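Local atomic coordinates of PncC family amidohydrolase (Enterobacter asburiae, PDB entry 6L19), a protein that probably hydrolyses the amide of nicotinamide mononucleotide in pyridine nucleotide salvage. Residues Lys22-Gly27 / Ala52-Val57; Ser35-Lys40 / Lys153-Ser158; Glu137-Leu142 / Leu159-Ala164. The protein carries 3 engineered substitutions. All blocks are in the same frame, centred on the assembly; numbering follows the deposited sequence.

Contact 1 (Lys22-Gly27 / Ala52-Val57)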
ATOM      1  N   LYS A  22      14.675  15.648  -4.633  1.00 24.72           N
ATOM      2  CA  LYS A  22      15.835  15.153  -3.884  1.00 27.58           C
ATOM      3  C   LYS A  22      16.200  13.727  -4.292  1.00 28.52           C
ATOM      4  O   LYS A  22      17.380  13.411  -4.470  1.00 29.64           O
ATOM      5  CB  LYS A  22      15.568  15.199  -2.379  1.00 26.59           C
ATOM      6  CG  LYS A  22      15.664  16.571  -1.741  1.00 30.30           C
ATOM      7  CD  LYS A  22      17.087  16.956  -1.462  1.00 35.59           C
ATOM      8  CE  LYS A  22      17.168  18.397  -0.984  1.00 39.43           C
ATOM      9  NZ  LYS A  22      18.483  18.689  -0.359  1.00 44.15           N
ATOM     10  N   LEU A  23      15.200  12.857  -4.461  1.00 24.01           N
ATOM     11  CA  LEU A  23      15.469  11.450  -4.751  1.00 22.75           C
ATOM     12  C   LEU A  23      15.935  11.252  -6.190  1.00 25.72           C
ATOM     13  O   LEU A  23      16.920  10.543  -6.442  1.00 24.82           O
ATOM     14  CB  LEU A  23      14.218  10.611  -4.479  1.00 16.45           C
ATOM     15  CG  LEU A  23      13.757  10.565  -3.012  1.00 28.17           C
ATOM     16  CD1 LEU A  23      12.352   9.950  -2.897  1.00 22.43           C
ATOM     17  CD2 LEU A  23      14.750   9.818  -2.145  1.00 25.04           C
ATOM     18  N   THR A  24      15.213  11.830  -7.157  1.00 23.97           N
ATOM     19  CA  THR A  24      15.590  11.621  -8.551  1.00 26.97           C
ATOM     20  C   THR A  24      16.954  12.228  -8.857  1.00 29.18           C
ATOM     21  O   THR A  24      17.673  11.712  -9.717  1.00 33.99           O
ATOM     22  CB  THR A  24      14.530  12.185  -9.507  1.00 23.94           C
ATOM     23  OG1 THR A  24      14.336  13.581  -9.250  1.00 26.78           O
ATOM     24  CG2 THR A  24      13.224  11.432  -9.365  1.00 26.08           C
ATOM     25  N   ASP A  25      17.350  13.282  -8.137  1.00 30.68           N
ATOM     26  CA  ASP A  25      18.679  13.857  -8.346  1.00 31.68           C
ATOM     27  C   ASP A  25      19.782  12.806  -8.208  1.00 40.62           C
ATOM     28  O   ASP A  25      20.786  12.847  -8.931  1.00 34.32           O
ATOM     29  CB  ASP A  25      18.926  15.002  -7.357  1.00 38.89           C
ATOM     30  CG  ASP A  25      18.323  16.337  -7.820  1.00 47.85           C
ATOM     31  OD1 ASP A  25      17.810  16.417  -8.957  1.00 43.41           O
ATOM     32  OD2 ASP A  25      18.351  17.307  -7.029  1.00 48.32           O
ATOM     33  N   LEU A  26      19.616  11.856  -7.285  1.00 32.28           N
ATOM     34  CA  LEU A  26      20.633  10.848  -7.002  1.00 28.49           C
ATOM     35  C   LEU A  26      20.201   9.455  -7.439  1.00 25.96           C
ATOM     36  O   LEU A  26      20.827   8.467  -7.040  1.00 26.15           O
ATOM     37  CB  LEU A  26      20.977  10.860  -5.509  1.00 26.85           C
ATOM     38  CG  LEU A  26      21.832  12.067  -5.107  1.00 38.20           C
ATOM     39  CD1 LEU A  26      21.940  12.286  -3.599  1.00 33.70           C
ATOM     40  CD2 LEU A  26      23.218  11.896  -5.701  1.00 32.86           C
ATOM     41  N   GLY A  27      19.156   9.352  -8.256  1.00 22.54           N
ATOM     42  CA  GLY A  27      18.611   8.047  -8.600  1.00 27.47           C
ATOM     43  C   GLY A  27      18.166   7.213  -7.411  1.00 27.65           C
ATOM     44  O   GLY A  27      18.135   5.985  -7.509  1.00 24.44           O
ATOM     45  N   ALA A  52       6.875   7.346 -10.754  1.00 29.90           N
ATOM     46  CA  ALA A  52       7.501   6.142 -11.299  1.00 33.20           C
ATOM     47  C   ALA A  52       9.028   6.231 -11.343  1.00 34.65           C
ATOM     48  O   ALA A  52       9.696   5.191 -11.401  1.00 29.16           O
ATOM     49  CB  ALA A  52       6.955   5.854 -12.694  1.00 37.40           C
ATOM     50  N   GLU A  53       9.602   7.433 -11.293  1.00 29.61           N
ATOM     51  CA  GLU A  53      11.059   7.537 -11.283  1.00 29.38           C
ATOM     52  C   GLU A  53      11.681   7.280  -9.911  1.00 33.13           C
ATOM     53  O   GLU A  53      12.913   7.196  -9.825  1.00 29.91           O
ATOM     54  CB  GLU A  53      11.508   8.914 -11.789  1.00 33.43           C
ATOM     55  CG  GLU A  53      10.735   9.404 -13.021  1.00 43.32           C
ATOM     56  CD  GLU A  53      11.285  10.702 -13.616  1.00 63.91           C
ATOM     57  OE1 GLU A  53      11.910  11.503 -12.875  1.00 51.70           O
ATOM     58  OE2 GLU A  53      11.070  10.930 -14.831  1.00 73.04           O
ATOM     59  N   PHE A  54      10.894   7.147  -8.832  1.00 21.84           N
ATOM     60  CA  PHE A  54      11.549   6.974  -7.538  1.00 20.26           C
ATOM     61  C   PHE A  54      10.810   6.052  -6.568  1.00 23.98           C
ATOM     62  O   PHE A  54      11.349   5.726  -5.507  1.00 23.83           O
ATOM     63  CB  PHE A  54      11.785   8.336  -6.871  1.00 18.03           C
ATOM     64  CG  PHE A  54      10.517   9.054  -6.483  1.00 26.48           C
ATOM     65  CD1 PHE A  54       9.920   8.836  -5.252  1.00 22.80           C
ATOM     66  CD2 PHE A  54       9.917   9.951  -7.357  1.00 24.19           C
ATOM     67  CE1 PHE A  54       8.742   9.511  -4.897  1.00 20.44           C
ATOM     68  CE2 PHE A  54       8.736  10.617  -7.013  1.00 27.42           C
ATOM     69  CZ  PHE A  54       8.150  10.395  -5.790  1.00 27.25           C
ATOM     70  N   TYR A  55       9.598   5.617  -6.904  1.00 21.30           N
ATOM     71  CA  TYR A  55       8.762   4.869  -5.974  1.00 24.38           C
ATOM     72  C   TYR A  55       8.175   3.661  -6.684  1.00 22.62           C
ATOM     73  O   TYR A  55       7.568   3.800  -7.749  1.00 24.95           O
ATOM     74  CB  TYR A  55       7.631   5.746  -5.408  1.00 21.37           C
ATOM     75  CG  TYR A  55       6.803   5.058  -4.347  1.00 22.59           C
ATOM     76  CD1 TYR A  55       7.377   4.642  -3.145  1.00 18.11           C
ATOM     77  CD2 TYR A  55       5.455   4.816  -4.542  1.00 24.80           C
ATOM     78  CE1 TYR A  55       6.633   4.012  -2.174  1.00 17.66           C
ATOM     79  CE2 TYR A  55       4.698   4.191  -3.563  1.00 22.66           C
ATOM     80  CZ  TYR A  55       5.300   3.790  -2.380  1.00 23.17           C
ATOM     81  OH  TYR A  55       4.569   3.168  -1.401  1.00 22.05           O
ATOM     82  N   ASP A  56       8.332   2.488  -6.083  1.00 22.30           N
ATOM     83  CA  ASP A  56       7.876   1.264  -6.724  1.00 20.64           C
ATOM     84  C   ASP A  56       6.937   0.492  -5.803  1.00 27.34           C
ATOM     85  O   ASP A  56       5.754   0.322  -6.123  1.00 26.75           O
ATOM     86  CB  ASP A  56       9.085   0.420  -7.129  1.00 28.02           C
ATOM     87  CG  ASP A  56       8.721  -0.776  -8.011  1.00 26.97           C
ATOM     88  OD1 ASP A  56       7.531  -0.982  -8.348  1.00 29.99           O
ATOM     89  OD2 ASP A  56       9.659  -1.518  -8.372  1.00 30.25           O
ATOM     90  N   VAL A  57       7.434   0.058  -4.645  1.00 20.89           N
ATOM     91  CA  VAL A  57       6.742  -0.907  -3.799  1.00 17.51           C
ATOM     92  C   VAL A  57       6.243  -0.234  -2.520  1.00 21.91           C
ATOM     93  O   VAL A  57       7.007   0.442  -1.815  1.00 19.23           O
ATOM     94  CB  VAL A  57       7.661  -2.098  -3.461  1.00 22.78           C
ATOM     95  CG1 VAL A  57       7.003  -2.985  -2.427  1.00 17.71           C
ATOM     96  CG2 VAL A  57       7.987  -2.881  -4.728  1.00 23.80           C
TER
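Leu-23 and Phe-54 form the tight half of this contact. One methyl of the leucine, CD1, comes within 3.6 Å of Phe-54 CD1 at an oblique slant to the ring, and the two side chains cross at about a right angle. Closer to the backbones, Leu-23 CB and Phe-54 CB are 4.1 Å apart, so the pair touches at its root as well as at the methyl. In the phenylalanine, CG stands between its own backbone N and carbonyl carbon (chi1 66°), which brings the ring to Leu-23. Both residues are buried, which suits a branched aliphatic chain against a flat aromatic one: neither side chain has a polar atom to satisfy. Leu-28 and Leu-166 also lie against Leu-23, while Leu-45 of helix 40-46 packs on Phe-54.

The other half is looser and lies toward solvent. Thr-24 offers its methyl, CG2, which stands 3.7 Å from Glu-53 OE1 and 3.9 Å from Glu-53 CB; it also grazes the phenyl ring, with CG2 4.1 Å from Phe-54 CD2. No hydrogen bond is made here. The threonine hydroxyl is turned back to its own helix, where OG1 bonds to Ala-20 O, and this leaves the methyl to face the other segment. Glu-53 is exposed, so its carboxylate can sit at this margin without the cost of burial.

At the end of segment 22-27 the helix stops. Gly-27 has a positive phi and sends its N to Thr-24 O at 3.1 Å, while Leu-28 N reaches Leu-23 O; this is the Schellman motif that terminates helix 12-25. The contact is thus the C-terminal turn of a helix packed against the residues just ahead of strand 55-61, outermost of the sheet within this chain, in an alpha/beta fold.

Contact 2 (Ser35-Lys40 / Lys153-Ser158)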
ATOM      1  N   SER A  35       1.792   0.359   8.822  1.00 20.58           N
ATOM      2  CA  SER A  35       0.905  -0.407   9.693  1.00 26.76           C
ATOM      3  C   SER A  35       0.271   0.561  10.682  1.00 31.14           C
ATOM      4  O   SER A  35       0.624   0.576  11.876  1.00 28.87           O
ATOM      5  CB  SER A  35       1.636  -1.524  10.411  1.00 23.69           C
ATOM      6  OG  SER A  35       0.720  -2.143  11.298  1.00 32.07           O
ATOM      7  N   CYS A  36      -0.694   1.325  10.177  1.00 25.04           N
ATOM      8  CA  CYS A  36      -1.298   2.405  10.939  1.00 37.27           C
ATOM      9  C   CYS A  36      -2.006   3.332   9.960  1.00 25.99           C
ATOM     10  O   CYS A  36      -3.189   3.648  10.118  1.00 28.37           O
ATOM     11  CB  CYS A  36      -0.200   3.132  11.727  1.00 29.86           C
ATOM     12  SG  CYS A  36      -0.573   4.586  12.503  1.00 38.71           S
ATOM     13  N   THR A  37      -1.290   3.743   8.920  1.00 23.31           N
ATOM     14  CA  THR A  37      -1.776   4.759   7.998  1.00 23.19           C
ATOM     15  C   THR A  37      -2.604   4.202   6.834  1.00 25.17           C
ATOM     16  O   THR A  37      -3.093   4.986   6.018  1.00 19.41           O
ATOM     17  CB  THR A  37      -0.590   5.559   7.488  1.00 22.54           C
ATOM     18  OG1 THR A  37       0.407   4.654   7.025  1.00 22.88           O
ATOM     19  CG2 THR A  37       0.006   6.396   8.644  1.00 21.69           C
ATOM     20  N   GLY A  38      -2.776   2.880   6.738  1.00 21.40           N
ATOM     21  CA  GLY A  38      -3.728   2.273   5.814  1.00 19.55           C
ATOM     22  C   GLY A  38      -3.444   2.435   4.331  1.00 26.17           C
ATOM     23  O   GLY A  38      -4.316   2.132   3.504  1.00 25.70           O
ATOM     24  N   GLY A  39      -2.247   2.873   3.954  1.00 22.82           N
ATOM     25  CA  GLY A  39      -1.921   3.127   2.562  1.00 20.96           C
ATOM     26  C   GLY A  39      -1.904   4.591   2.187  1.00 21.06           C
ATOM     27  O   GLY A  39      -1.540   4.921   1.044  1.00 22.28           O
ATOM     28  N   LYS A  40      -2.272   5.486   3.113  1.00 20.55           N
ATOM     29  CA  LYS A  40      -2.257   6.909   2.785  1.00 21.25           C
ATOM     30  C   LYS A  40      -0.859   7.385   2.407  1.00 22.23           C
ATOM     31  O   LYS A  40      -0.721   8.278   1.564  1.00 18.35           O
ATOM     32  CB  LYS A  40      -2.809   7.725   3.954  1.00 20.51           C
ATOM     33  CG  LYS A  40      -4.333   7.609   4.093  1.00 25.18           C
ATOM     34  CD  LYS A  40      -4.991   8.954   4.057  1.00 30.89           C
ATOM     35  CE  LYS A  40      -6.515   8.828   4.043  1.00 39.59           C
ATOM     36  NZ  LYS A  40      -7.062   9.482   2.813  1.00 49.51           N
ATOM     37  N   LYS A 153      -1.291  13.253  10.239  1.00 22.91           N
ATOM     38  CA  LYS A 153      -0.065  13.792  10.821  1.00 26.34           C
ATOM     39  C   LYS A 153       1.104  12.825  10.679  1.00 20.68           C
ATOM     40  O   LYS A 153       2.252  13.251  10.462  1.00 20.73           O
ATOM     41  CB  LYS A 153      -0.282  14.110  12.302  1.00 23.60           C
ATOM     42  CG  LYS A 153      -1.233  15.284  12.579  1.00 28.50           C
ATOM     43  CD  LYS A 153      -1.888  15.078  13.961  1.00 32.48           C
ATOM     44  CE  LYS A 153      -2.433  16.371  14.524  1.00 37.48           C
ATOM     45  NZ  LYS A 153      -2.898  16.224  15.937  1.00 25.35           N
ATOM     46  N   ALA A 154       0.835  11.523  10.842  1.00 20.86           N
ATOM     47  CA  ALA A 154       1.876  10.508  10.675  1.00 21.56           C
ATOM     48  C   ALA A 154       2.427  10.518   9.255  1.00 22.32           C
ATOM     49  O   ALA A 154       3.647  10.470   9.056  1.00 20.01           O
ATOM     50  CB  ALA A 154       1.321   9.122  11.028  1.00 17.37           C
ATOM     51  N   VAL A 155       1.544  10.601   8.251  1.00 21.60           N
ATOM     52  CA  VAL A 155       2.004  10.683   6.865  1.00 16.90           C
ATOM     53  C   VAL A 155       2.874  11.923   6.668  1.00 21.67           C
ATOM     54  O   VAL A 155       3.957  11.865   6.075  1.00 21.72           O
ATOM     55  CB  VAL A 155       0.808  10.687   5.892  1.00 22.84           C
ATOM     56  CG1 VAL A 155       1.267  11.068   4.484  1.00 18.22           C
ATOM     57  CG2 VAL A 155       0.074   9.353   5.886  1.00 19.92           C
ATOM     58  N   HIS A 156       2.399  13.071   7.146  1.00 24.15           N
ATOM     59  CA  HIS A 156       3.147  14.313   6.969  1.00 20.50           C
ATOM     60  C   HIS A 156       4.504  14.237   7.663  1.00 17.24           C
ATOM     61  O   HIS A 156       5.527  14.654   7.106  1.00 19.79           O
ATOM     62  CB  HIS A 156       2.311  15.480   7.522  1.00 21.73           C
ATOM     63  CG  HIS A 156       2.844  16.834   7.184  1.00 20.48           C
ATOM     64  ND1 HIS A 156       3.843  17.448   7.914  1.00 27.10           N
ATOM     65  CD2 HIS A 156       2.500  17.708   6.207  1.00 25.34           C
ATOM     66  CE1 HIS A 156       4.103  18.633   7.389  1.00 27.71           C
ATOM     67  NE2 HIS A 156       3.310  18.811   6.346  1.00 24.60           N
ATOM     68  N   PHE A 157       4.531  13.688   8.877  1.00 18.82           N
ATOM     69  CA  PHE A 157       5.777  13.631   9.634  1.00 21.77           C
ATOM     70  C   PHE A 157       6.780  12.687   8.974  1.00 22.57           C
ATOM     71  O   PHE A 157       7.972  13.005   8.872  1.00 23.15           O
ATOM     72  CB  PHE A 157       5.468  13.201  11.066  1.00 19.06           C
ATOM     73  CG  PHE A 157       6.673  13.106  11.966  1.00 24.94           C
ATOM     74  CD1 PHE A 157       7.249  14.247  12.507  1.00 32.61           C
ATOM     75  CD2 PHE A 157       7.196  11.874  12.314  1.00 21.10           C
ATOM     76  CE1 PHE A 157       8.354  14.161  13.370  1.00 30.76           C
ATOM     77  CE2 PHE A 157       8.285  11.777  13.181  1.00 26.94           C
ATOM     78  CZ  PHE A 157       8.868  12.925  13.701  1.00 30.77           C
ATOM     79  N   SER A 158       6.313  11.528   8.507  1.00 23.20           N
ATOM     80  CA  SER A 158       7.216  10.576   7.872  1.00 21.25           C
ATOM     81  C   SER A 158       7.911  11.204   6.666  1.00 23.04           C
ATOM     82  O   SER A 158       9.093  10.946   6.418  1.00 22.80           O
ATOM     83  CB  SER A 158       6.438   9.324   7.470  1.00 20.11           C
ATOM     84  OG  SER A 158       5.580   9.559   6.355  1.00 24.02           O
TER
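Ala-154 and Val-155 of helix 147-165 bear on the type I' beta turn that links strand 30-35 to helix 40-46 in the alpha/beta fold. The turn runs from Thr-37 to Lys-40, with two glycines at its centre taking the positive phi values it requires; Gly-39 is also the N-cap of helix 40-46.

Along 153-158, Ala-154 comes first. Its single methyl, CB, meets Thr-37 CG2 at 3.9 Å, and so short a side chain lets the helix lie near the turn. Phe-128 and Phe-143 pack on the same alanine.

Val-155 follows and bridges two residues of the turn. Its CG2 lies 4.0 Å from Thr-37 CG2 and 3.8 Å from Lys-40 CB, so the lysine contributes the aliphatic root of its chain while the amine end leads away. The first torsion of Thr-37 (chi1 50°) sets OG1 between its backbone N and carbonyl carbon, hydrogen-bonded to Glu-34 OE1, and puts CG2 anti to the carbonyl carbon, toward the helix.

His-156 and Phe-157 turn to other parts of the fold: the imidazole to Val-12 and Leu-15 of helix 12-25, with NE2 bonded to Asn-10 O, the phenyl ring edge-to-face with Phe-128. Ser-158 settles its own polar group within the helix, OG donating to Val-155 O at 2.8 Å from a position tilted 30° out of the carbonyl plane.

Contact 3 (Glu137-Leu142 / Leu159-Ala164). Engineered in segment 137-142: Glu-137 (natural residue Gln), Met-141 (natural residue Val).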
ATOM      1  N   GLU A 137      17.295   5.676  11.270  1.00 23.36           N
ATOM      2  CA  GLU A 137      16.862   6.581  12.324  1.00 29.72           C
ATOM      3  C   GLU A 137      15.454   6.172  12.743  1.00 30.42           C
ATOM      4  O   GLU A 137      14.655   5.736  11.907  1.00 24.37           O
ATOM      5  CB  GLU A 137      16.875   8.039  11.817  1.00 30.45           C
ATOM      6  CG  GLU A 137      16.003   9.026  12.611  1.00 40.47           C
ATOM      7  CD  GLU A 137      15.768  10.386  11.908  1.00 54.40           C
ATOM      8  OE1 GLU A 137      16.214  10.575  10.744  1.00 51.13           O
ATOM      9  OE2 GLU A 137      15.133  11.272  12.542  1.00 47.22           O
ATOM     10  N   THR A 138      15.145   6.283  14.032  1.00 24.52           N
ATOM     11  CA  THR A 138      13.801   5.984  14.507  1.00 20.70           C
ATOM     12  C   THR A 138      13.305   7.120  15.392  1.00 27.56           C
ATOM     13  O   THR A 138      14.100   7.839  16.014  1.00 24.01           O
ATOM     14  CB  THR A 138      13.728   4.669  15.308  1.00 23.72           C
ATOM     15  OG1 THR A 138      14.566   4.782  16.461  1.00 27.64           O
ATOM     16  CG2 THR A 138      14.158   3.453  14.466  1.00 24.13           C
ATOM     17  N   ARG A 139      11.984   7.259  15.465  0.54 24.59           N
ATOM     18  CA  ARG A 139      11.388   8.213  16.385  0.54 25.01           C
ATOM     19  C   ARG A 139      10.001   7.738  16.773  0.54 27.57           C
ATOM     20  O   ARG A 139       9.354   6.972  16.050  0.54 25.64           O
ATOM     21  CB  ARG A 139      11.318   9.620  15.784  0.54 29.35           C
ATOM     22  CG  ARG A 139      12.421  10.542  16.284  0.54 33.77           C
ATOM     23  CD  ARG A 139      13.071  11.282  15.129  0.54 33.53           C
ATOM     24  NE  ARG A 139      14.275  12.002  15.533  0.54 35.94           N
ATOM     25  CZ  ARG A 139      15.436  11.422  15.814  0.54 33.06           C
ATOM     26  NH1 ARG A 139      15.561  10.107  15.744  0.54 29.96           N
ATOM     27  NH2 ARG A 139      16.478  12.162  16.166  0.54 37.86           N
ATOM     28  N   THR A 140       9.555   8.211  17.932  1.00 26.31           N
ATOM     29  CA  THR A 140       8.217   7.946  18.441  1.00 26.02           C
ATOM     30  C   THR A 140       7.509   9.279  18.642  1.00 29.41           C
ATOM     31  O   THR A 140       8.101  10.230  19.159  1.00 31.49           O
ATOM     32  CB  THR A 140       8.257   7.153  19.750  1.00 26.18           C
ATOM     33  OG1 THR A 140       8.930   5.908  19.536  1.00 30.60           O
ATOM     34  CG2 THR A 140       6.848   6.875  20.255  1.00 23.30           C
ATOM     35  N   MET A 141       6.260   9.359  18.208  1.00 28.50           N
ATOM     36  CA  MET A 141       5.471  10.575  18.341  1.00 26.66           C
ATOM     37  C   MET A 141       4.139  10.215  18.977  1.00 27.00           C
ATOM     38  O   MET A 141       3.611   9.121  18.769  1.00 26.91           O
ATOM     39  CB  MET A 141       5.209  11.237  16.978  1.00 25.39           C
ATOM     40  CG  MET A 141       6.429  11.828  16.281  1.00 36.41           C
ATOM     41  SD  MET A 141       7.339  13.096  17.168  1.00 20.70           S
ATOM     42  CE  MET A 141       6.446  14.506  16.595  1.00 29.90           C
ATOM     43  N   LEU A 142       3.587  11.143  19.743  1.00 27.57           N
ATOM     44  CA  LEU A 142       2.210  11.023  20.199  1.00 29.20           C
ATOM     45  C   LEU A 142       1.393  12.112  19.512  1.00 26.92           C
ATOM     46  O   LEU A 142       1.643  13.302  19.721  1.00 27.62           O
ATOM     47  CB  LEU A 142       2.122  11.129  21.719  1.00 29.81           C
ATOM     48  CG  LEU A 142       0.681  11.124  22.220  1.00 37.35           C
ATOM     49  CD1 LEU A 142       0.051   9.764  21.984  1.00 31.34           C
ATOM     50  CD2 LEU A 142       0.652  11.482  23.700  1.00 42.94           C
ATOM     51  N   LEU A 159       7.198  12.057   5.925  1.00 20.38           N
ATOM     52  CA  LEU A 159       7.769  12.687   4.732  1.00 20.88           C
ATOM     53  C   LEU A 159       8.645  13.877   5.094  1.00 23.06           C
ATOM     54  O   LEU A 159       9.721  14.065   4.514  1.00 22.84           O
ATOM     55  CB  LEU A 159       6.653  13.136   3.776  1.00 16.75           C
ATOM     56  CG  LEU A 159       5.792  12.023   3.154  1.00 22.68           C
ATOM     57  CD1 LEU A 159       4.525  12.582   2.500  1.00 22.25           C
ATOM     58  CD2 LEU A 159       6.632  11.244   2.121  1.00 21.27           C
ATOM     59  N   ALA A 160       8.185  14.700   6.035  1.00 19.59           N
ATOM     60  CA  ALA A 160       8.959  15.866   6.430  1.00 24.87           C
ATOM     61  C   ALA A 160      10.301  15.457   7.025  1.00 26.65           C
ATOM     62  O   ALA A 160      11.327  16.089   6.747  1.00 24.04           O
ATOM     63  CB  ALA A 160       8.152  16.714   7.419  1.00 22.52           C
ATOM     64  N   GLU A 161      10.314  14.398   7.845  1.00 24.47           N
ATOM     65  CA  GLU A 161      11.569  13.952   8.448  1.00 23.85           C
ATOM     66  C   GLU A 161      12.524  13.380   7.406  1.00 25.39           C
ATOM     67  O   GLU A 161      13.740  13.591   7.500  1.00 28.19           O
ATOM     68  CB  GLU A 161      11.309  12.914   9.539  1.00 27.93           C
ATOM     69  CG  GLU A 161      10.821  13.519  10.834  1.00 37.54           C
ATOM     70  CD  GLU A 161      11.915  14.299  11.557  1.00 39.79           C
ATOM     71  OE1 GLU A 161      12.950  13.697  11.922  1.00 48.84           O
ATOM     72  OE2 GLU A 161      11.734  15.517  11.750  1.00 53.32           O
ATOM     73  N   LEU A 162      12.011  12.631   6.427  1.00 22.91           N
ATOM     74  CA  LEU A 162      12.895  12.148   5.369  1.00 20.04           C
ATOM     75  C   LEU A 162      13.482  13.323   4.601  1.00 27.39           C
ATOM     76  O   LEU A 162      14.691  13.379   4.366  1.00 21.54           O
ATOM     77  CB  LEU A 162      12.159  11.200   4.415  1.00 19.01           C
ATOM     78  CG  LEU A 162      13.024  10.690   3.252  1.00 19.65           C
ATOM     79  CD1 LEU A 162      14.358  10.063   3.766  1.00 21.75           C
ATOM     80  CD2 LEU A 162      12.257   9.690   2.362  1.00 20.97           C
ATOM     81  N   LEU A 163      12.639  14.295   4.234  1.00 23.49           N
ATOM     82  CA  LEU A 163      13.138  15.472   3.527  1.00 26.24           C
ATOM     83  C   LEU A 163      14.167  16.223   4.371  1.00 32.01           C
ATOM     84  O   LEU A 163      15.191  16.684   3.850  1.00 33.14           O
ATOM     85  CB  LEU A 163      11.968  16.380   3.132  1.00 28.79           C
ATOM     86  CG  LEU A 163      12.215  17.527   2.146  1.00 35.48           C
ATOM     87  CD1 LEU A 163      12.677  17.016   0.782  1.00 27.15           C
ATOM     88  CD2 LEU A 163      10.949  18.371   2.008  1.00 35.52           C
ATOM     89  N   ALA A 164      13.936  16.317   5.684  1.00 30.36           N
ATOM     90  CA  ALA A 164      14.911  16.953   6.569  1.00 35.07           C
ATOM     91  C   ALA A 164      16.243  16.207   6.565  1.00 39.03           C
ATOM     92  O   ALA A 164      17.311  16.826   6.502  1.00 37.67           O
ATOM     93  CB  ALA A 164      14.363  17.028   7.990  1.00 32.80           C
TER
HETATM   94  O   HOH W   1      15.405  13.279  10.366  1.00 49.15           O
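The carboxylates of Glu-137 and Glu-161 are turned 84° apart, nearly perpendicular, with Glu-137 OE2 only 3.3 Å from Glu-161 OE1. Over one face of the Arg-139 guanidinium sits Glu-137 OE2, 3.0 Å above the plane and displaced toward the rim. The group's NH1 donates to Thr-138 O at 2.7 Å, though from above that carbonyl's plane. This polar cluster spans edge strand 135-142 and helix 147-165, which packs on the sheet of the alpha/beta fold.

Two acceptors this close would repel if both were charged; the arginine probably offsets this. Its NE is 3.2 Å from Glu-137 OE2, a salt bridge, and 4.2 Å from Glu-161 OE1, beyond one; no N-H points at either oxygen, and the guanidinium and Glu-161 carboxylate planes lie 13° apart. Because Arg-139 is deposited in two conformers, this role is less certain. Glu-137 is an engineered residue, glutamine in the natural sequence. Its chain runs out extended from the strand, whereas that of Glu-161 bends at chi2 (-71°). Trp-130 of the neighbouring strand lies against both glutamates.

A water bridges the two segments, 2.8 Å from Glu-137 OE1 and 2.9 Å from Glu-161 OE1.

In the fold
Contacts 2 and 3 share helix 147-165 and have centres 11 Å apart; they touch where Phe-157 CE2 meets CG of the engineered Met-141 at 3.6 Å. Contact 1 lies 19 Å from each of the others, centre to centre, yet joins contact 3 through Lys-22 CG and Leu-163 CD1, 3.9 Å apart, where helix 12-25 runs beside helix 147-165. Contacts 1 and 2 do not touch, their nearest atoms being about 7 Å apart, but both adjoin the second subunit: Asp-56 bonds to its Ser-63 and Phe-62, and Lys-40 packs on its Val-43. A sodium ion lies about 9 Å from the Thr-37 side chain in contact 2.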